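Local coordinates for esterase (Xanthomonas oryzae pv. oryzae, PDB 3H2G), which hydrolyses esters in rice cell walls, an activity that its plant-pathogenic bacterium uses for virulence, at residues G85-Q96 / G122-K130; Y133-S141 / Y237-Y246. All blocks are in the same frame, centred on the assembly; numbering follows the deposited sequence.

Contact 1: G85-Q96 / G122-K130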
loop_
_atom_site.group_PDB
_atom_site.type_symbol
_atom_site.label_atom_id
_atom_site.label_comp_id
_atom_site.label_asym_id
_atom_site.label_seq_id
_atom_site.Cartn_x
_atom_site.Cartn_y
_atom_site.Cartn_z
ATOM N N GLY A 85 -0.421 -4.715 1.745
ATOM C CA GLY A 85 -0.544 -3.727 0.687
ATOM C C GLY A 85 0.821 -3.104 0.413
ATOM O O GLY A 85 1.432 -2.526 1.313
ATOM N N HIS A 86 1.309 -3.216 -0.820
ATOM C CA HIS A 86 2.615 -2.651 -1.159
ATOM C C HIS A 86 2.534 -1.153 -1.454
ATOM O O HIS A 86 1.458 -0.623 -1.729
ATOM C CB HIS A 86 3.239 -3.402 -2.351
ATOM C CG HIS A 86 2.629 -3.077 -3.681
ATOM N ND1 HIS A 86 1.960 -4.012 -4.443
ATOM C CD2 HIS A 86 2.651 -1.941 -4.418
ATOM C CE1 HIS A 86 1.604 -3.467 -5.594
ATOM N NE2 HIS A 86 2.011 -2.211 -5.604
ATOM N N PRO A 87 3.678 -0.448 -1.393
ATOM C CA PRO A 87 3.735 0.995 -1.654
ATOM C C PRO A 87 3.628 1.367 -3.134
ATOM O O PRO A 87 3.546 0.501 -4.002
ATOM C CB PRO A 87 5.078 1.396 -1.049
ATOM C CG PRO A 87 5.926 0.185 -1.315
ATOM C CD PRO A 87 4.984 -0.948 -0.925
ATOM N N THR A 88 3.636 2.666 -3.413
ATOM C CA THR A 88 3.517 3.159 -4.783
ATOM C C THR A 88 4.483 2.474 -5.740
ATOM O O THR A 88 5.687 2.394 -5.480
ATOM C CB THR A 88 3.763 4.682 -4.854
ATOM O OG1 THR A 88 2.931 5.341 -3.893
ATOM C CG2 THR A 88 3.420 5.214 -6.248
ATOM N N GLU A 89 3.943 1.980 -6.849
ATOM C CA GLU A 89 4.739 1.302 -7.864
ATOM C C GLU A 89 4.406 1.870 -9.240
ATOM O O GLU A 89 3.280 1.721 -9.722
ATOM C CB GLU A 89 4.449 -0.202 -7.852
ATOM C CG GLU A 89 5.232 -0.974 -8.903
ATOM C CD GLU A 89 6.728 -0.874 -8.687
ATOM O OE1 GLU A 89 7.225 -1.504 -7.732
ATOM O OE2 GLU A 89 7.403 -0.159 -9.458
ATOM N N ALA A 90 5.386 2.517 -9.864
ATOM C CA ALA A 90 5.200 3.114 -11.185
ATOM C C ALA A 90 5.681 2.214 -12.322
ATOM O O ALA A 90 5.374 2.476 -13.486
ATOM C CB ALA A 90 5.913 4.461 -11.254
ATOM N N LEU A 91 6.445 1.171 -11.998
ATOM C CA LEU A 91 6.927 0.253 -13.034
ATOM C C LEU A 91 5.839 -0.790 -13.248
ATOM O O LEU A 91 5.660 -1.693 -12.432
ATOM C CB LEU A 91 8.233 -0.432 -12.607
ATOM C CG LEU A 91 8.917 -1.281 -13.692
ATOM C CD1 LEU A 91 9.499 -0.368 -14.765
ATOM C CD2 LEU A 91 10.022 -2.132 -13.081
ATOM N N ARG A 92 5.114 -0.653 -14.352
ATOM C CA ARG A 92 4.009 -1.548 -14.682
ATOM C C ARG A 92 4.266 -3.045 -14.522
ATOM O O ARG A 92 3.442 -3.756 -13.952
ATOM C CB ARG A 92 3.530 -1.275 -16.114
ATOM C CG ARG A 92 2.583 -2.340 -16.662
ATOM C CD ARG A 92 2.048 -1.985 -18.040
ATOM N NE ARG A 92 0.941 -1.036 -17.968
ATOM C CZ ARG A 92 0.985 0.213 -18.420
ATOM N NH1 ARG A 92 2.092 0.684 -18.986
ATOM N NH2 ARG A 92 -0.083 0.993 -18.307
ATOM N N ALA A 93 5.407 -3.517 -15.011
ATOM C CA ALA A 93 5.727 -4.947 -14.965
ATOM C C ALA A 93 6.174 -5.520 -13.620
ATOM O O ALA A 93 6.237 -6.739 -13.456
ATOM C CB ALA A 93 6.784 -5.258 -16.025
ATOM N N GLN A 94 6.476 -4.652 -12.661
ATOM C CA GLN A 94 6.953 -5.085 -11.352
ATOM C C GLN A 94 6.076 -6.094 -10.614
ATOM O O GLN A 94 4.875 -5.884 -10.437
ATOM C CB GLN A 94 7.165 -3.866 -10.452
ATOM C CG GLN A 94 7.912 -4.181 -9.169
ATOM C CD GLN A 94 9.281 -4.765 -9.441
ATOM O OE1 GLN A 94 10.053 -4.222 -10.228
ATOM N NE2 GLN A 94 9.589 -5.880 -8.790
ATOM N N GLU A 95 6.697 -7.189 -10.185
ATOM C CA GLU A 95 6.021 -8.244 -9.427
ATOM C C GLU A 95 6.744 -8.383 -8.082
ATOM O O GLU A 95 7.953 -8.617 -8.046
ATOM C CB GLU A 95 6.101 -9.576 -10.172
ATOM C CG GLU A 95 5.370 -9.619 -11.503
ATOM C CD GLU A 95 5.742 -10.845 -12.316
ATOM O OE1 GLU A 95 5.789 -11.953 -11.742
ATOM O OE2 GLU A 95 5.983 -10.702 -13.531
ATOM N N GLN A 96 6.013 -8.245 -6.980
ATOM C CA GLN A 96 6.630 -8.356 -5.658
ATOM C C GLN A 96 7.375 -9.672 -5.440
ATOM O O GLN A 96 8.461 -9.690 -4.860
ATOM C CB GLN A 96 5.582 -8.226 -4.557
ATOM C CG GLN A 96 4.875 -6.894 -4.492
ATOM C CD GLN A 96 3.790 -6.903 -3.440
ATOM O OE1 GLN A 96 4.058 -6.731 -2.250
ATOM N NE2 GLN A 96 2.558 -7.135 -3.871
ATOM N N GLY A 122 0.102 -10.753 -0.751
ATOM C CA GLY A 122 -0.004 -9.397 -1.256
ATOM C C GLY A 122 -0.349 -9.384 -2.732
ATOM O O GLY A 122 0.168 -10.189 -3.502
ATOM N N SER A 123 -1.251 -8.493 -3.125
ATOM C CA SER A 123 -1.628 -8.371 -4.526
ATOM C C SER A 123 -0.713 -7.335 -5.149
ATOM O O SER A 123 -0.303 -6.395 -4.475
ATOM C CB SER A 123 -3.075 -7.889 -4.656
ATOM O OG SER A 123 -3.370 -7.539 -6.000
ATOM N N ASP A 124 -0.379 -7.503 -6.426
ATOM C CA ASP A 124 0.452 -6.512 -7.091
ATOM C C ASP A 124 -0.438 -5.337 -7.497
ATOM O O ASP A 124 0.056 -4.292 -7.913
ATOM C CB ASP A 124 1.147 -7.109 -8.318
ATOM C CG ASP A 124 2.305 -8.013 -7.940
ATOM O OD1 ASP A 124 3.107 -7.609 -7.071
ATOM O OD2 ASP A 124 2.421 -9.119 -8.509
ATOM N N TYR A 125 -1.752 -5.526 -7.349
ATOM C CA TYR A 125 -2.770 -4.520 -7.678
ATOM C C TYR A 125 -3.162 -4.559 -9.152
ATOM O O TYR A 125 -2.426 -5.080 -9.986
ATOM C CB TYR A 125 -2.285 -3.094 -7.372
ATOM C CG TYR A 125 -1.962 -2.776 -5.928
ATOM C CD1 TYR A 125 -1.201 -1.650 -5.612
ATOM C CD2 TYR A 125 -2.426 -3.574 -4.880
ATOM C CE1 TYR A 125 -0.907 -1.322 -4.296
ATOM C CE2 TYR A 125 -2.137 -3.250 -3.548
ATOM C CZ TYR A 125 -1.376 -2.121 -3.269
ATOM O OH TYR A 125 -1.082 -1.778 -1.967
ATOM N N LEU A 126 -4.324 -3.991 -9.468
ATOM C CA LEU A 126 -4.786 -3.935 -10.849
ATOM C C LEU A 126 -3.815 -3.090 -11.670
ATOM O O LEU A 126 -3.352 -2.049 -11.210
ATOM C CB LEU A 126 -6.174 -3.289 -10.932
ATOM C CG LEU A 126 -7.422 -4.061 -10.500
ATOM C CD1 LEU A 126 -8.647 -3.183 -10.719
ATOM C CD2 LEU A 126 -7.551 -5.340 -11.312
ATOM N N GLY A 127 -3.506 -3.544 -12.881
ATOM C CA GLY A 127 -2.624 -2.784 -13.749
ATOM C C GLY A 127 -1.132 -2.936 -13.522
ATOM O O GLY A 127 -0.339 -2.325 -14.237
ATOM N N LEU A 128 -0.744 -3.739 -12.538
ATOM C CA LEU A 128 0.671 -3.951 -12.241
ATOM C C LEU A 128 0.986 -5.441 -12.246
ATOM O O LEU A 128 0.078 -6.269 -12.221
ATOM C CB LEU A 128 1.020 -3.347 -10.878
ATOM C CG LEU A 128 0.750 -1.845 -10.745
ATOM C CD1 LEU A 128 0.952 -1.415 -9.299
ATOM C CD2 LEU A 128 1.670 -1.065 -11.685
ATOM N N GLY A 129 2.270 -5.783 -12.273
ATOM C CA GLY A 129 2.644 -7.186 -12.294
ATOM C C GLY A 129 2.082 -7.861 -13.532
ATOM O O GLY A 129 2.208 -7.336 -14.638
ATOM N N LYS A 130 1.444 -9.015 -13.356
ATOM C CA LYS A 130 0.877 -9.748 -14.487
ATOM C C LYS A 130 -0.580 -9.392 -14.795
ATOM O O LYS A 130 -1.218 -10.042 -15.624
ATOM C CB LYS A 130 0.979 -11.253 -14.237
ATOM C CG LYS A 130 2.396 -11.791 -14.153
ATOM C CD LYS A 130 2.368 -13.296 -13.918
ATOM C CE LYS A 130 3.763 -13.888 -13.843
ATOM N NZ LYS A 130 3.712 -15.368 -13.627
HETATM O O HOH W 1 0.524 -5.801 -1.958
HETATM O O HOH W 2 -1.459 -1.142 -16.383
HETATM O O HOH W 3 4.030 -5.039 -7.820
#
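Gln96 lies along Asp124, and the two side chains run past each other in opposite directions. Gln96 CB sits 3.6 Å from Asp124 OD1. Gln96 CG is closer still, 3.2 Å from Asp124 OD1. The extended chain then carries Gln96 NE2 to a hydrogen bond with Asp124 OD1 at 3.3 Å. Gln96 NE2 also lies 3.0 Å from Ser123 O. OD1 lies almost in the amide plane of Gln96, but NE2 approaches from above the carboxylate plane. Gln96 N donates to the same Asp124 OD1 at 3.0 Å, nearly straight at 175°, on its syn side and from the other face. A water that also binds Gln94 O gives OD1 a third donor. Ser64 holds the other oxygen, OD2, which should fix the rotation of the carboxylate. Glu95 is the N-cap residue of helix 96-102, so Asp124 meets the first turn of that helix.

The ring of His86 lies over Tyr125 in an offset stack, with planes 26° apart. CG lies between the backbone N and carbonyl carbon (chi1 75°), which brings the ring close to Ser123, Asp124 and Tyr125. ND1 makes a weak bond to Ser123 O. His86 CE1 lies 2.9 Å from Asp124 O, a buried oxygen with no hydrogen-bond partner in the model. Tyr125 OH donates to His86 O at 2.8 Å, in the carbonyl plane and on a lone pair. Leu128 CD1 closes on the ring edge at NE2. Further on, Gly129 N makes a weak bond to Arg92 O.

The two loops follow the neighbouring parallel strands 79-85 and 119-123. Pro87 touches Ser176, the probable nucleophile. The loop after strand 79-85 is thus placed like the oxyanion-hole loop of alpha/beta hydrolases.

Contact 2: Y133-S141 / Y237-Y246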
loop_
_atom_site.group_PDB
_atom_site.type_symbol
_atom_site.label_atom_id
_atom_site.label_comp_id
_atom_site.label_asym_id
_atom_site.label_seq_id
_atom_site.Cartn_x
_atom_site.Cartn_y
_atom_site.Cartn_z
ATOM N N TYR A 133 -5.073 -5.341 -16.561
ATOM C CA TYR A 133 -5.699 -4.017 -16.543
ATOM C C TYR A 133 -4.823 -2.979 -17.253
ATOM O O TYR A 133 -3.609 -2.942 -17.063
ATOM C CB TYR A 133 -5.989 -3.581 -15.102
ATOM C CG TYR A 133 -7.380 -3.004 -14.922
ATOM C CD1 TYR A 133 -8.515 -3.762 -15.227
ATOM C CD2 TYR A 133 -7.564 -1.700 -14.460
ATOM C CE1 TYR A 133 -9.798 -3.235 -15.076
ATOM C CE2 TYR A 133 -8.843 -1.161 -14.306
ATOM C CZ TYR A 133 -9.954 -1.934 -14.617
ATOM O OH TYR A 133 -11.214 -1.403 -14.477
ATOM N N ALA A 134 -5.458 -2.132 -18.061
ATOM C CA ALA A 134 -4.759 -1.112 -18.846
ATOM C C ALA A 134 -4.056 -0.004 -18.066
ATOM O O ALA A 134 -3.186 0.679 -18.607
ATOM C CB ALA A 134 -5.724 -0.497 -19.859
ATOM N N TYR A 135 -4.436 0.194 -16.809
ATOM C CA TYR A 135 -3.804 1.222 -15.984
ATOM C C TYR A 135 -3.886 0.783 -14.532
ATOM O O TYR A 135 -4.537 -0.212 -14.224
ATOM C CB TYR A 135 -4.526 2.572 -16.135
ATOM C CG TYR A 135 -5.974 2.551 -15.683
ATOM C CD1 TYR A 135 -6.987 2.108 -16.536
ATOM C CD2 TYR A 135 -6.327 2.948 -14.390
ATOM C CE1 TYR A 135 -8.319 2.058 -16.111
ATOM C CE2 TYR A 135 -7.652 2.900 -13.956
ATOM C CZ TYR A 135 -8.641 2.453 -14.819
ATOM O OH TYR A 135 -9.946 2.388 -14.382
ATOM N N HIS A 136 -3.218 1.508 -13.641
ATOM C CA HIS A 136 -3.301 1.172 -12.224
ATOM C C HIS A 136 -4.133 2.222 -11.506
ATOM O O HIS A 136 -3.812 3.413 -11.547
ATOM C CB HIS A 136 -1.928 1.110 -11.552
ATOM C CG HIS A 136 -2.016 0.949 -10.065
ATOM N ND1 HIS A 136 -1.473 1.856 -9.179
ATOM C CD2 HIS A 136 -2.671 0.035 -9.310
ATOM C CE1 HIS A 136 -1.793 1.510 -7.944
ATOM N NE2 HIS A 136 -2.521 0.409 -7.996
ATOM N N PRO A 137 -5.230 1.797 -10.855
ATOM C CA PRO A 137 -6.097 2.729 -10.124
ATOM C C PRO A 137 -5.406 3.136 -8.821
ATOM O O PRO A 137 -5.773 2.683 -7.737
ATOM C CB PRO A 137 -7.363 1.905 -9.869
ATOM C CG PRO A 137 -7.334 0.849 -10.949
ATOM C CD PRO A 137 -5.875 0.480 -10.983
ATOM N N TYR A 138 -4.392 3.981 -8.946
ATOM C CA TYR A 138 -3.621 4.462 -7.806
ATOM C C TYR A 138 -4.513 5.153 -6.766
ATOM O O TYR A 138 -5.300 6.033 -7.100
ATOM C CB TYR A 138 -2.540 5.425 -8.318
ATOM C CG TYR A 138 -1.565 5.940 -7.281
ATOM C CD1 TYR A 138 -0.878 5.065 -6.439
ATOM C CD2 TYR A 138 -1.292 7.304 -7.178
ATOM C CE1 TYR A 138 0.061 5.538 -5.519
ATOM C CE2 TYR A 138 -0.354 7.787 -6.262
ATOM C CZ TYR A 138 0.316 6.899 -5.438
ATOM O OH TYR A 138 1.239 7.373 -4.529
ATOM N N LEU A 139 -4.389 4.726 -5.511
ATOM C CA LEU A 139 -5.148 5.294 -4.396
ATOM C C LEU A 139 -6.669 5.185 -4.520
ATOM O O LEU A 139 -7.409 6.008 -3.969
ATOM C CB LEU A 139 -4.737 6.757 -4.184
ATOM C CG LEU A 139 -3.262 6.927 -3.791
ATOM C CD1 LEU A 139 -2.874 8.402 -3.808
ATOM C CD2 LEU A 139 -3.034 6.322 -2.413
ATOM N N HIS A 140 -7.125 4.160 -5.238
ATOM C CA HIS A 140 -8.552 3.913 -5.420
ATOM C C HIS A 140 -8.961 2.841 -4.409
ATOM O O HIS A 140 -8.718 1.652 -4.613
ATOM C CB HIS A 140 -8.827 3.423 -6.846
ATOM C CG HIS A 140 -10.275 3.190 -7.136
ATOM N ND1 HIS A 140 -10.760 1.976 -7.573
ATOM C CD2 HIS A 140 -11.346 4.017 -7.060
ATOM C CE1 HIS A 140 -12.066 2.065 -7.754
ATOM N NE2 HIS A 140 -12.446 3.293 -7.450
ATOM N N SER A 141 -9.578 3.277 -3.316
ATOM C CA SER A 141 -9.996 2.384 -2.241
ATOM C C SER A 141 -10.697 1.098 -2.667
ATOM O O SER A 141 -10.326 0.007 -2.226
ATOM C CB SER A 141 -10.893 3.145 -1.259
ATOM O OG SER A 141 -10.239 4.304 -0.769
ATOM N N TYR A 237 0.996 10.802 -10.588
ATOM C CA TYR A 237 0.441 9.446 -10.619
ATOM C C TYR A 237 -1.038 9.517 -10.210
ATOM O O TYR A 237 -1.908 8.926 -10.851
ATOM C CB TYR A 237 1.217 8.543 -9.649
ATOM C CG TYR A 237 1.147 7.053 -9.948
ATOM C CD1 TYR A 237 2.094 6.179 -9.414
ATOM C CD2 TYR A 237 0.165 6.522 -10.792
ATOM C CE1 TYR A 237 2.077 4.816 -9.713
ATOM C CE2 TYR A 237 0.138 5.154 -11.102
ATOM C CZ TYR A 237 1.102 4.311 -10.557
ATOM O OH TYR A 237 1.108 2.970 -10.861
ATOM N N ALA A 238 -1.316 10.264 -9.145
ATOM C CA ALA A 238 -2.679 10.417 -8.642
ATOM C C ALA A 238 -3.636 11.028 -9.662
ATOM O O ALA A 238 -4.747 10.535 -9.846
ATOM C CB ALA A 238 -2.673 11.264 -7.373
ATOM N N ILE A 239 -3.211 12.108 -10.312
ATOM C CA ILE A 239 -4.048 12.785 -11.304
ATOM C C ILE A 239 -4.352 11.890 -12.506
ATOM O O ILE A 239 -5.510 11.740 -12.906
ATOM C CB ILE A 239 -3.372 14.091 -11.789
ATOM C CG1 ILE A 239 -3.295 15.085 -10.627
ATOM C CG2 ILE A 239 -4.142 14.682 -12.974
ATOM C CD1 ILE A 239 -2.459 16.321 -10.919
ATOM N N VAL A 240 -3.309 11.299 -13.079
ATOM C CA VAL A 240 -3.464 10.418 -14.232
ATOM C C VAL A 240 -4.346 9.210 -13.893
ATOM O O VAL A 240 -5.230 8.839 -14.669
ATOM C CB VAL A 240 -2.079 9.934 -14.735
ATOM C CG1 VAL A 240 -2.241 8.837 -15.767
ATOM C CG2 VAL A 240 -1.312 11.108 -15.336
ATOM N N ALA A 241 -4.114 8.608 -12.730
ATOM C CA ALA A 241 -4.892 7.447 -12.310
ATOM C C ALA A 241 -6.353 7.802 -12.049
ATOM O O ALA A 241 -7.253 7.073 -12.466
ATOM C CB ALA A 241 -4.274 6.819 -11.062
ATOM N N MET A 242 -6.598 8.918 -11.365
ATOM C CA MET A 242 -7.974 9.314 -11.080
ATOM C C MET A 242 -8.732 9.620 -12.367
ATOM O O MET A 242 -9.940 9.399 -12.445
ATOM C CB MET A 242 -8.007 10.518 -10.135
ATOM C CG MET A 242 -7.594 10.182 -8.706
ATOM S SD MET A 242 -8.648 8.921 -7.939
ATOM C CE MET A 242 -7.703 8.524 -6.464
ATOM N N GLN A 243 -8.026 10.130 -13.375
ATOM C CA GLN A 243 -8.662 10.414 -14.660
ATOM C C GLN A 243 -9.049 9.085 -15.318
ATOM O O GLN A 243 -10.135 8.958 -15.875
ATOM C CB GLN A 243 -7.711 11.200 -15.572
ATOM C CG GLN A 243 -8.169 11.306 -17.032
ATOM C CD GLN A 243 -9.588 11.832 -17.171
ATOM O OE1 GLN A 243 -9.984 12.763 -16.474
ATOM N NE2 GLN A 243 -10.356 11.242 -18.083
ATOM N N HIS A 244 -8.166 8.092 -15.245
ATOM C CA HIS A 244 -8.457 6.782 -15.830
ATOM C C HIS A 244 -9.651 6.144 -15.128
ATOM O O HIS A 244 -10.567 5.618 -15.765
ATOM C CB HIS A 244 -7.266 5.830 -15.678
ATOM C CG HIS A 244 -6.103 6.143 -16.567
ATOM N ND1 HIS A 244 -6.224 6.288 -17.932
ATOM C CD2 HIS A 244 -4.784 6.277 -16.289
ATOM C CE1 HIS A 244 -5.029 6.496 -18.457
ATOM N NE2 HIS A 244 -4.138 6.494 -17.483
ATOM N N THR A 245 -9.623 6.190 -13.803
ATOM C CA THR A 245 -10.670 5.594 -12.982
ATOM C C THR A 245 -12.030 6.279 -13.081
ATOM O O THR A 245 -13.042 5.619 -13.321
ATOM C CB THR A 245 -10.246 5.575 -11.494
ATOM O OG1 THR A 245 -8.995 4.885 -11.363
ATOM C CG2 THR A 245 -11.305 4.877 -10.638
ATOM N N TYR A 246 -12.054 7.597 -12.906
ATOM C CA TYR A 246 -13.310 8.341 -12.933
ATOM C C TYR A 246 -13.645 9.057 -14.232
ATOM O O TYR A 246 -14.795 9.450 -14.439
ATOM C CB TYR A 246 -13.345 9.348 -11.779
ATOM C CG TYR A 246 -13.300 8.701 -10.419
ATOM C CD1 TYR A 246 -12.104 8.612 -9.705
ATOM C CD2 TYR A 246 -14.449 8.141 -9.856
ATOM C CE1 TYR A 246 -12.051 7.980 -8.465
ATOM C CE2 TYR A 246 -14.408 7.507 -8.614
ATOM C CZ TYR A 246 -13.207 7.431 -7.925
ATOM O OH TYR A 246 -13.164 6.806 -6.697
HETATM O O HOH W 4 -7.283 6.019 -9.112
#
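Tyr135 and Tyr138 pack their rings on helix 231-246. The helix belongs to the region inserted between core strands 198-205 and 328-332, the usual place for a lid in an alpha/beta hydrolase.

Tyr135 and His244 form an offset stack, with centroids 4.8 Å apart and planes at 25°. Each CB sits over the ring of the other. His244 CB is nearly central, 3.4 Å from the Tyr135 centroid. A chi1 of 62° swings the Tyr135 ring over its own backbone and onto His244. Two helical turns earlier, at Tyr237, Tyr138 makes a second offset stack, with centroids 4.3 Å apart. Leu139 CG covers the opposite face of the Tyr138 ring. His136 ND1 makes a weak bond to Tyr237 OH. Between the two stacks, the CB of Ala241 fits against Tyr138 CB at 3.5 Å and also meets His136 O. Met242 CE reaches Tyr138 O at 3.5 Å and Leu139 O at 3.6 Å. Beyond them, Thr245 CG2 lies over one face of the His140 ring, and Tyr246 OH meets its edge near CD2.

The next shell holds these groups in place. The backbone O of Glu89 is the stronger partner of Tyr237 OH. Ser143 binds His140 ND1, and Asn317 binds Tyr246 OH. Pro137 is the centre of an inverse gamma turn, which bends the loop between Tyr135 and Tyr138. One water donates to Tyr138 O at 2.8 Å and also hydrogen-bonds Thr245 OG1.

In the fold
Contacts 1 and 2 have centres about 13 Å apart and touch directly. Thr88 OG1 lies 2.7 Å from Tyr138 OH, and Glu89 O lies 2.8 Å from Tyr237 OH; both are probable hydrogen bonds. They tie the loop after strand 79-85 to the loop before helix 141-162 and to the inserted helix 231-246. Tyr125 and His136 add a nearly parallel ring pair, and Leu126 O packs 2.9 Å from His136 CD2. Tyr138 lies near, without touching, a probable Ser-His-Asp triad of Ser176, His377 and Asp336. Tyr125 touches the likely nucleophile elbow itself. His136, Tyr138 and Leu139 all contact Gln177, next to Ser176.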